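Local coordinates for glucose-6-phosphate 1-dehydrogenase (Mycobacterium avium, PDB 4LGV), which probably catalyses the NADP-dependent oxidation of glucose 6-phosphate to 6-phosphogluconolactone, the entry step of the oxidative pentose phosphate pathway, at residues L32-I38 against H62-A68; E55-E61 against R99-R103; T47-R53 against V413-E417. One frame throughout, in Å; residues are numbered along the deposited sequence.

From the N terminus, strand 32-36 comes first, followed by helix 41-56 and then strand 64-68. Contact 1 closes this short loop by pairing the two strands. Contact 2 starts where helix 41-56 runs out and reaches forward to the end of helix 94-103, so it crosses contact 1; the two meet where Arg103 O accepts a probable hydrogen bond from Ile64 N. Contact 3 takes the middle of helix 41-56 to helix 413-424, some 360 residues on. It also crosses contact 1, while contact 2 falls wholly within its span. Contacts 1 and 2 belong to the NAD-binding domain, and contact 3 ties that domain to the C-terminal domain.

Contact 1: L32-I38 against H62-A68; sequences LLVIFGI and HPIIGVA
The first torsions of Val67 and Phe36 lay their side chains side by side: Val67 CG1 is anti to the backbone N (chi1 -177°) and the phenyl of Phe36 anti to the carbonyl carbon (chi1 -72°). Val67 CG1 lies 3.9 Å from Phe36 CD2, and Val67 CB sits over one face of the ring, towards its rim. Val34 and Ile65 lie on the same sheet face as Phe36 and Val67. On the opposite face, with Leu33, Ile35 CD1 reaches Ile64 CG2 at 3.9 Å. The strands are parallel, their axes 13° apart, and with helix 41-56 they form the first beta-alpha-beta unit of a Rossmann-type sheet of strand order 3-2-1-4-5-6. Leu33 and Ile35 use both N and O in the ladder; Ile65 N gives to Leu33 O at 2.8 Å. Just past the end of strand 32-36, Val67 O accepts from Gly37 N at 2.8 Å and, weakly, from Ile38 N at 3.4 Å, as the chain turns into a glycine-containing loop consistent with dinucleotide binding. Ile38 lays CG2 3.9 Å from Gly66 CA, an approach the missing side chain allows. Strand 130-134 continues the sheet through backbone bonds from Leu131 and Tyr133.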
loop_
_atom_site.group_PDB
_atom_site.type_symbol
_atom_site.label_atom_id
_atom_site.label_comp_id
_atom_site.label_asym_id
_atom_site.label_seq_id
_atom_site.Cartn_x
_atom_site.Cartn_y
_atom_site.Cartn_z
ATOM N N LEU A 32 35.426 1.746 37.939
ATOM C CA LEU A 32 36.668 2.489 38.060
ATOM C C LEU A 32 36.904 3.156 36.761
ATOM O O LEU A 32 36.737 2.534 35.690
ATOM C CB LEU A 32 37.840 1.558 38.378
ATOM C CG LEU A 32 39.253 2.136 38.445
ATOM C CD1 LEU A 32 39.422 3.007 39.657
ATOM C CD2 LEU A 32 40.310 1.055 38.513
ATOM N N LEU A 33 37.260 4.437 36.813
ATOM C CA LEU A 33 37.490 5.200 35.598
ATOM C C LEU A 33 38.987 5.569 35.537
ATOM O O LEU A 33 39.507 6.248 36.435
ATOM C CB LEU A 33 36.622 6.460 35.580
ATOM C CG LEU A 33 36.834 7.416 34.391
ATOM C CD1 LEU A 33 36.575 6.740 33.061
ATOM C CD2 LEU A 33 35.916 8.629 34.505
ATOM N N VAL A 34 39.635 5.199 34.447
ATOM C CA VAL A 34 41.019 5.513 34.238
ATOM C C VAL A 34 41.153 6.363 32.979
ATOM O O VAL A 34 40.822 5.897 31.870
ATOM C CB VAL A 34 41.844 4.217 34.064
ATOM C CG1 VAL A 34 43.274 4.553 33.847
ATOM C CG2 VAL A 34 41.670 3.300 35.272
ATOM N N ILE A 35 41.678 7.586 33.127
ATOM C CA ILE A 35 41.720 8.530 32.003
ATOM C C ILE A 35 43.131 8.786 31.563
ATOM O O ILE A 35 43.884 9.431 32.283
ATOM C CB ILE A 35 41.108 9.909 32.392
ATOM C CG1 ILE A 35 39.672 9.733 32.822
ATOM C CG2 ILE A 35 41.152 10.880 31.219
ATOM C CD1 ILE A 35 39.028 10.953 33.437
ATOM N N PHE A 36 43.482 8.303 30.377
ATOM C CA PHE A 36 44.763 8.634 29.778
ATOM C C PHE A 36 44.621 9.937 29.041
ATOM O O PHE A 36 43.722 10.086 28.196
ATOM C CB PHE A 36 45.234 7.556 28.819
ATOM C CG PHE A 36 45.696 6.283 29.494
ATOM C CD1 PHE A 36 44.796 5.415 30.087
ATOM C CD2 PHE A 36 47.060 5.956 29.549
ATOM C CE1 PHE A 36 45.230 4.245 30.718
ATOM C CE2 PHE A 36 47.497 4.784 30.172
ATOM C CZ PHE A 36 46.582 3.924 30.757
ATOM N N GLY A 37 45.504 10.886 29.362
ATOM C CA GLY A 37 45.526 12.206 28.704
ATOM C C GLY A 37 44.864 13.305 29.536
ATOM O O GLY A 37 44.397 14.286 29.003
ATOM N N ILE A 38 44.884 13.145 30.850
ATOM C CA ILE A 38 44.129 14.004 31.779
ATOM C C ILE A 38 44.660 15.441 31.843
ATOM O O ILE A 38 43.952 16.343 32.303
ATOM C CB ILE A 38 44.095 13.359 33.185
ATOM C CG1 ILE A 38 43.066 14.005 34.075
ATOM C CG2 ILE A 38 45.451 13.463 33.845
ATOM C CD1 ILE A 38 41.658 13.738 33.669
ATOM N N HIS A 62 32.577 6.159 41.961
ATOM C CA HIS A 62 33.759 5.333 41.882
ATOM C C HIS A 62 35.033 6.185 41.716
ATOM O O HIS A 62 34.981 7.309 41.237
ATOM C CB HIS A 62 33.615 4.332 40.712
ATOM C CG HIS A 62 32.500 3.350 40.898
ATOM N ND1 HIS A 62 31.298 3.447 40.224
ATOM C CD2 HIS A 62 32.363 2.314 41.762
ATOM C CE1 HIS A 62 30.486 2.480 40.631
ATOM N NE2 HIS A 62 31.108 1.789 41.572
ATOM N N PRO A 63 36.185 5.642 42.101
ATOM C CA PRO A 63 37.427 6.354 41.922
ATOM C C PRO A 63 37.821 6.626 40.447
ATOM O O PRO A 63 37.387 5.922 39.509
ATOM C CB PRO A 63 38.450 5.440 42.602
ATOM C CG PRO A 63 37.640 4.491 43.468
ATOM C CD PRO A 63 36.387 4.303 42.694
ATOM N N ILE A 64 38.606 7.678 40.280
ATOM C CA ILE A 64 39.077 8.119 39.000
ATOM C C ILE A 64 40.562 8.268 39.071
ATOM O O ILE A 64 41.072 8.998 39.908
ATOM C CB ILE A 64 38.493 9.474 38.609
ATOM C CG1 ILE A 64 36.969 9.416 38.657
ATOM C CG2 ILE A 64 38.956 9.826 37.192
ATOM C CD1 ILE A 64 36.320 10.759 38.454
ATOM N N ILE A 65 41.264 7.572 38.183
ATOM C CA ILE A 65 42.731 7.662 38.098
ATOM C C ILE A 65 43.082 8.420 36.832
ATOM O O ILE A 65 42.781 7.956 35.743
ATOM C CB ILE A 65 43.350 6.260 38.050
ATOM C CG1 ILE A 65 42.987 5.487 39.296
ATOM C CG2 ILE A 65 44.849 6.351 37.893
ATOM C CD1 ILE A 65 43.455 4.063 39.271
ATOM N N GLY A 66 43.695 9.588 36.979
ATOM C CA GLY A 66 44.241 10.340 35.865
ATOM C C GLY A 66 45.646 9.890 35.530
ATOM O O GLY A 66 46.472 9.691 36.439
ATOM N N VAL A 67 45.930 9.757 34.221
ATOM C CA VAL A 67 47.257 9.390 33.734
ATOM C C VAL A 67 47.757 10.350 32.653
ATOM O O VAL A 67 47.015 10.719 31.764
ATOM C CB VAL A 67 47.260 7.976 33.140
ATOM C CG1 VAL A 67 48.651 7.588 32.701
ATOM C CG2 VAL A 67 46.736 6.939 34.136
ATOM N N ALA A 68 49.011 10.782 32.779
ATOM C CA ALA A 68 49.647 11.637 31.803
ATOM C C ALA A 68 51.185 11.587 31.965
ATOM O O ALA A 68 51.687 11.085 32.970
ATOM C CB ALA A 68 49.127 13.062 31.935
#

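Contact 2: E55-E61 against R99-R103; sequences ERREELE and RLAGR
Glu55 and Leu100 bring the backbones closest, their CA atoms 6.4 Å apart, where the last turn of helix 41-56 passes the last turns of helix 94-103. After Arg57 segment 55-61 leaves its helix: Glu58 takes a positive phi of 62° and its N bonds back to Glu55 O, as part of a Schellman motif. Glu55 is the hub of the side-chain contact. A bend at chi2 (69°) turns its carboxylate towards both arginines. Arg103, extended as far as NE, meets it side-on and nearly coplanar, the planes 11° apart; Arg103 NE gives to Glu55 OE1 at 2.7 Å and Arg103 NH2 to Glu55 OE2 at 3.0 Å, each on a syn lone pair. Arg99 comes from above the carboxylate plane, its NE 3.0 Å from Glu55 OE2, while its NH2 gives to the main-chain Glu55 O at 2.9 Å. That oxygen thus takes Glu58 N on one face and Arg99 NH2 on the other. A water links Arg99 NH2 to Arg56 O. Leu60 O lies over one face of the Arg103 guanidinium, and Leu60 CD1 packs on Leu100 CD1 at 3.8 Å. The arrangement is a salt-bridge network in which a buried glutamate and two arginines join a Schellman-capped crossover helix of a Rossmann-type domain to the neighbouring helix end.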
loop_
_atom_site.group_PDB
_atom_site.type_symbol
_atom_site.label_atom_id
_atom_site.label_comp_id
_atom_site.label_asym_id
_atom_site.label_seq_id
_atom_site.Cartn_x
_atom_site.Cartn_y
_atom_site.Cartn_z
ATOM N N GLU A 55 29.313 14.798 39.062
ATOM C CA GLU A 55 29.415 14.872 40.522
ATOM C C GLU A 55 28.309 15.695 41.128
ATOM O O GLU A 55 27.693 15.289 42.107
ATOM C CB GLU A 55 30.752 15.471 40.936
ATOM C CG GLU A 55 31.000 15.471 42.431
ATOM C CD GLU A 55 31.207 14.081 42.938
ATOM O OE1 GLU A 55 32.254 13.482 42.630
ATOM O OE2 GLU A 55 30.315 13.567 43.616
ATOM N N ARG A 56 28.044 16.857 40.563
ATOM C CA ARG A 56 26.917 17.640 41.020
ATOM C C ARG A 56 25.585 16.886 41.000
ATOM O O ARG A 56 24.783 17.047 41.890
ATOM C CB ARG A 56 26.766 18.944 40.210
ATOM C CG ARG A 56 25.617 19.828 40.725
ATOM C CD ARG A 56 25.668 21.207 40.084
ATOM N NE ARG A 56 25.452 21.122 38.633
ATOM C CZ ARG A 56 26.005 21.908 37.700
ATOM N NH1 ARG A 56 26.822 22.900 38.029
ATOM N NH2 ARG A 56 25.701 21.701 36.415
ATOM N N ARG A 57 25.337 16.121 39.947
ATOM C CA ARG A 57 24.112 15.310 39.822
ATOM C C ARG A 57 24.186 14.008 40.644
ATOM O O ARG A 57 23.286 13.170 40.560
ATOM C CB ARG A 57 23.878 14.936 38.358
ATOM C CG ARG A 57 23.546 16.122 37.489
ATOM C CD ARG A 57 22.914 15.715 36.163
ATOM N NE ARG A 57 23.893 15.112 35.277
ATOM C CZ ARG A 57 24.716 15.789 34.459
ATOM N NH1 ARG A 57 24.689 17.115 34.385
ATOM N NH2 ARG A 57 25.589 15.128 33.699
ATOM N N GLU A 58 25.270 13.847 41.405
ATOM C CA GLU A 58 25.505 12.675 42.250
ATOM C C GLU A 58 25.590 11.382 41.440
ATOM O O GLU A 58 25.238 10.341 41.921
ATOM C CB GLU A 58 24.445 12.567 43.346
ATOM C CG GLU A 58 24.434 13.783 44.284
ATOM C CD GLU A 58 23.305 13.791 45.298
ATOM O OE1 GLU A 58 22.350 12.997 45.193
ATOM O OE2 GLU A 58 23.368 14.617 46.201
ATOM N N GLU A 59 26.111 11.462 40.227
ATOM C CA GLU A 59 26.227 10.307 39.357
ATOM C C GLU A 59 27.629 9.660 39.325
ATOM O O GLU A 59 27.790 8.611 38.726
ATOM C CB GLU A 59 25.728 10.651 37.947
ATOM C CG GLU A 59 24.203 10.808 37.891
ATOM C CD GLU A 59 23.673 11.391 36.564
ATOM O OE1 GLU A 59 24.375 12.116 35.837
ATOM O OE2 GLU A 59 22.513 11.125 36.230
ATOM N N LEU A 60 28.610 10.250 39.993
ATOM C CA LEU A 60 29.931 9.604 40.169
ATOM C C LEU A 60 29.955 8.831 41.486
ATOM O O LEU A 60 29.643 9.385 42.546
ATOM C CB LEU A 60 31.046 10.646 40.211
ATOM C CG LEU A 60 31.298 11.466 38.932
ATOM C CD1 LEU A 60 32.470 12.405 39.144
ATOM C CD2 LEU A 60 31.569 10.582 37.729
ATOM N N GLU A 61 30.295 7.552 41.417
ATOM C CA GLU A 61 30.282 6.692 42.613
ATOM C C GLU A 61 31.578 5.912 42.803
ATOM O O GLU A 61 31.649 5.109 43.704
ATOM C CB GLU A 61 29.119 5.675 42.551
ATOM C CG GLU A 61 27.724 6.294 42.388
ATOM C CD GLU A 61 26.641 5.351 41.833
ATOM O OE1 GLU A 61 26.932 4.387 41.076
ATOM O OE2 GLU A 61 25.464 5.632 42.124
ATOM N N ARG A 99 34.226 16.914 46.487
ATOM C CA ARG A 99 33.818 15.491 46.304
ATOM C C ARG A 99 34.530 14.895 45.110
ATOM O O ARG A 99 35.001 13.792 45.174
ATOM C CB ARG A 99 32.330 15.331 46.097
ATOM C CG ARG A 99 31.508 15.417 47.386
ATOM C CD ARG A 99 30.190 14.668 47.227
ATOM N NE ARG A 99 29.446 15.078 46.031
ATOM C CZ ARG A 99 28.599 16.099 45.960
ATOM N NH1 ARG A 99 28.385 16.881 47.001
ATOM N NH2 ARG A 99 27.935 16.325 44.820
ATOM N N LEU A 100 34.648 15.661 44.042
ATOM C CA LEU A 100 35.323 15.162 42.858
ATOM C C LEU A 100 36.804 14.924 43.183
ATOM O O LEU A 100 37.347 13.894 42.832
ATOM C CB LEU A 100 35.173 16.147 41.695
ATOM C CG LEU A 100 35.962 15.854 40.408
ATOM C CD1 LEU A 100 35.634 14.468 39.879
ATOM C CD2 LEU A 100 35.636 16.920 39.363
ATOM N N ALA A 101 37.452 15.891 43.814
ATOM C CA ALA A 101 38.869 15.759 44.178
ATOM C C ALA A 101 39.106 14.541 45.037
ATOM O O ALA A 101 40.079 13.823 44.849
ATOM C CB ALA A 101 39.328 16.995 44.900
ATOM N N GLY A 102 38.177 14.274 45.942
ATOM C CA GLY A 102 38.231 13.075 46.784
ATOM C C GLY A 102 38.270 11.748 46.058
ATOM O O GLY A 102 38.777 10.768 46.615
ATOM N N ARG A 103 37.741 11.709 44.825
ATOM C CA ARG A 103 37.742 10.495 44.001
ATOM C C ARG A 103 38.989 10.372 43.115
ATOM O O ARG A 103 39.260 9.303 42.564
ATOM C CB ARG A 103 36.567 10.518 43.040
ATOM C CG ARG A 103 35.246 10.575 43.714
ATOM C CD ARG A 103 34.095 10.519 42.695
ATOM N NE ARG A 103 32.899 11.006 43.347
ATOM C CZ ARG A 103 32.213 10.353 44.286
ATOM N NH1 ARG A 103 32.554 9.117 44.677
ATOM N NH2 ARG A 103 31.132 10.945 44.827
HETATM O O HOH W 1 25.464 18.152 44.237
#

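Contact 3: T47-R53 against V413-E417; sequences TFRALYR and VRPYE. With GOL (glycerol), chain F.
Arg53 and Glu417 form the main polar link between helix segments 47-53 and 413-417, whose axes cross at -74° and approach to 9.5 Å. Glu417 CG stands between its backbone N and carbonyl carbon (chi1 65°), with the chain extended beyond, while Arg53 bends at chi3 (60°) to present its edge. The grip is side-on, Arg53 NE to Glu417 OE1 at 2.8 Å and Arg53 NH2 to Glu417 OE2 at 3.0 Å; both oxygens are met on their syn sides but out of the carboxylate plane. Arg57 NH2 also forms a salt bridge to Glu417 OE1. Val413 CG1 faces the centre of both the Arg53 and Arg49 guanidinium planes, while Val413 CG2 touches Arg53 CD at 3.6 Å. Glu90 takes both Arg49 NE and Arg53 NH1. A glycerol, probably from the crystallisation liquor, brings its O2 between Arg53 NH2, at 3.0 Å, and Arg414 NE, at 2.8 Å. Toward the N terminus of segment 47-53, Ala50 CB meets the edge of the Tyr416 ring, 3.6 Å from CD2, and Tyr416 OH lies 2.6 Å from Thr47 OG1. Tyr133 OH is hydrogen-bonded to Tyr416 OH, and Glu135 to Thr47 OG1. Away from helix 413-424, Phe48 and Tyr52 pack on helix 74-87 and Leu51 rests on strand 32-36, leaving helix 41-56 between the Rossmann-type sheet and helix 413-424 of the C-terminal domain.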
loop_
_atom_site.group_PDB
_atom_site.type_symbol
_atom_site.label_atom_id
_atom_site.label_comp_id
_atom_site.label_asym_id
_atom_site.label_seq_id
_atom_site.Cartn_x
_atom_site.Cartn_y
_atom_site.Cartn_z
ATOM N N THR A 47 36.496 17.475 29.602
ATOM C CA THR A 47 36.357 16.308 30.508
ATOM C C THR A 47 36.191 16.686 31.972
ATOM O O THR A 47 35.306 16.183 32.665
ATOM C CB THR A 47 37.517 15.320 30.370
ATOM O OG1 THR A 47 37.762 15.066 28.983
ATOM C CG2 THR A 47 37.215 14.059 31.080
ATOM N N PHE A 48 37.025 17.605 32.448
ATOM C CA PHE A 48 36.902 18.073 33.831
ATOM C C PHE A 48 35.519 18.651 34.163
ATOM O O PHE A 48 34.902 18.295 35.188
ATOM C CB PHE A 48 37.962 19.081 34.160
ATOM C CG PHE A 48 39.307 18.479 34.424
ATOM C CD1 PHE A 48 39.462 17.493 35.353
ATOM C CD2 PHE A 48 40.436 18.964 33.771
ATOM C CE1 PHE A 48 40.688 16.962 35.600
ATOM C CE2 PHE A 48 41.693 18.426 34.028
ATOM C CZ PHE A 48 41.812 17.417 34.939
ATOM N N ARG A 49 35.023 19.515 33.303
ATOM C CA ARG A 49 33.657 20.038 33.446
ATOM C C ARG A 49 32.583 18.939 33.473
ATOM O O ARG A 49 31.677 18.948 34.309
ATOM C CB ARG A 49 33.367 21.001 32.298
ATOM C CG ARG A 49 32.126 21.838 32.532
ATOM C CD ARG A 49 31.612 22.429 31.236
ATOM N NE ARG A 49 30.424 23.186 31.494
ATOM C CZ ARG A 49 29.836 24.005 30.628
ATOM N NH1 ARG A 49 30.314 24.155 29.387
ATOM N NH2 ARG A 49 28.729 24.645 30.998
ATOM N N ALA A 50 32.707 17.972 32.584
ATOM C CA ALA A 50 31.755 16.856 32.518
ATOM C C ALA A 50 31.776 16.007 33.797
ATOM O O ALA A 50 30.717 15.703 34.330
ATOM C CB ALA A 50 32.060 16.004 31.329
ATOM N N LEU A 51 32.978 15.720 34.332
ATOM C CA LEU A 51 33.070 15.018 35.570
ATOM C C LEU A 51 32.464 15.817 36.742
ATOM O O LEU A 51 31.735 15.279 37.605
ATOM C CB LEU A 51 34.533 14.689 35.881
ATOM C CG LEU A 51 35.189 13.699 34.923
ATOM C CD1 LEU A 51 36.678 13.603 35.206
ATOM C CD2 LEU A 51 34.550 12.357 35.054
ATOM N N TYR A 52 32.759 17.108 36.759
ATOM C CA TYR A 52 32.194 18.019 37.761
ATOM C C TYR A 52 30.677 17.968 37.724
ATOM O O TYR A 52 30.007 17.894 38.795
ATOM C CB TYR A 52 32.714 19.460 37.538
ATOM C CG TYR A 52 32.075 20.479 38.417
ATOM C CD1 TYR A 52 32.563 20.721 39.701
ATOM C CD2 TYR A 52 30.955 21.206 37.992
ATOM C CE1 TYR A 52 31.913 21.600 40.554
ATOM C CE2 TYR A 52 30.320 22.119 38.834
ATOM C CZ TYR A 52 30.809 22.312 40.088
ATOM O OH TYR A 52 30.186 23.214 40.904
ATOM N N ARG A 53 30.102 18.019 36.522
ATOM C CA ARG A 53 28.616 18.039 36.396
ATOM C C ARG A 53 28.002 16.714 36.822
ATOM O O ARG A 53 26.953 16.665 37.454
ATOM C CB ARG A 53 28.185 18.390 34.969
ATOM C CG ARG A 53 28.498 19.832 34.574
ATOM C CD ARG A 53 28.397 20.053 33.068
ATOM N NE ARG A 53 27.079 19.773 32.496
ATOM C CZ ARG A 53 26.101 20.667 32.353
ATOM N NH1 ARG A 53 26.259 21.922 32.687
ATOM N NH2 ARG A 53 24.955 20.284 31.823
ATOM N N VAL A 413 28.669 20.708 25.993
ATOM C CA VAL A 413 28.912 19.902 27.213
ATOM C C VAL A 413 27.941 18.705 27.431
ATOM O O VAL A 413 28.373 17.649 27.923
ATOM C CB VAL A 413 28.955 20.744 28.491
ATOM C CG1 VAL A 413 27.586 21.341 28.809
ATOM C CG2 VAL A 413 29.469 19.875 29.634
ATOM N N ARG A 414 26.662 18.882 27.064
ATOM C CA ARG A 414 25.607 17.900 27.331
ATOM C C ARG A 414 25.825 16.605 26.586
ATOM O O ARG A 414 25.813 15.536 27.185
ATOM C CB ARG A 414 24.261 18.506 26.981
ATOM C CG ARG A 414 23.787 19.583 27.955
ATOM C CD ARG A 414 22.432 20.137 27.504
ATOM N NE ARG A 414 22.035 21.299 28.286
ATOM C CZ ARG A 414 20.818 21.851 28.299
ATOM N NH1 ARG A 414 19.795 21.355 27.579
ATOM N NH2 ARG A 414 20.617 22.903 29.074
ATOM N N PRO A 415 26.118 16.702 25.308
ATOM C CA PRO A 415 26.484 15.494 24.603
ATOM C C PRO A 415 27.681 14.802 25.153
ATOM O O PRO A 415 27.714 13.567 25.232
ATOM C CB PRO A 415 26.785 15.970 23.176
ATOM C CG PRO A 415 26.531 17.455 23.152
ATOM C CD PRO A 415 25.797 17.808 24.389
ATOM N N TYR A 416 28.672 15.576 25.513
ATOM C CA TYR A 416 29.891 14.999 25.998
ATOM C C TYR A 416 29.695 14.238 27.313
ATOM O O TYR A 416 30.090 13.077 27.429
ATOM C CB TYR A 416 30.925 16.095 26.137
ATOM C CG TYR A 416 32.237 15.539 26.500
ATOM C CD1 TYR A 416 33.078 14.991 25.539
ATOM C CD2 TYR A 416 32.613 15.486 27.814
ATOM C CE1 TYR A 416 34.279 14.413 25.880
ATOM C CE2 TYR A 416 33.830 14.924 28.184
ATOM C CZ TYR A 416 34.668 14.386 27.210
ATOM O OH TYR A 416 35.883 13.875 27.583
ATOM N N GLU A 417 29.024 14.830 28.278
ATOM C CA GLU A 417 28.717 14.113 29.533
ATOM C C GLU A 417 27.806 12.895 29.331
ATOM O O GLU A 417 27.945 11.872 30.010
ATOM C CB GLU A 417 28.110 15.067 30.577
ATOM C CG GLU A 417 26.755 15.643 30.221
ATOM C CD GLU A 417 26.306 16.784 31.138
ATOM O OE1 GLU A 417 27.030 17.048 32.069
ATOM O OE2 GLU A 417 25.238 17.410 30.927
HETATM C C1 GOL F . 22.803 23.949 32.142
HETATM O O1 GOL F . 23.095 23.180 33.321
HETATM C C2 GOL F . 23.896 23.568 31.160
HETATM O O2 GOL F . 23.435 22.442 30.456
HETATM C C3 GOL F . 24.243 24.600 30.137
HETATM O O3 GOL F . 24.876 23.899 29.057
#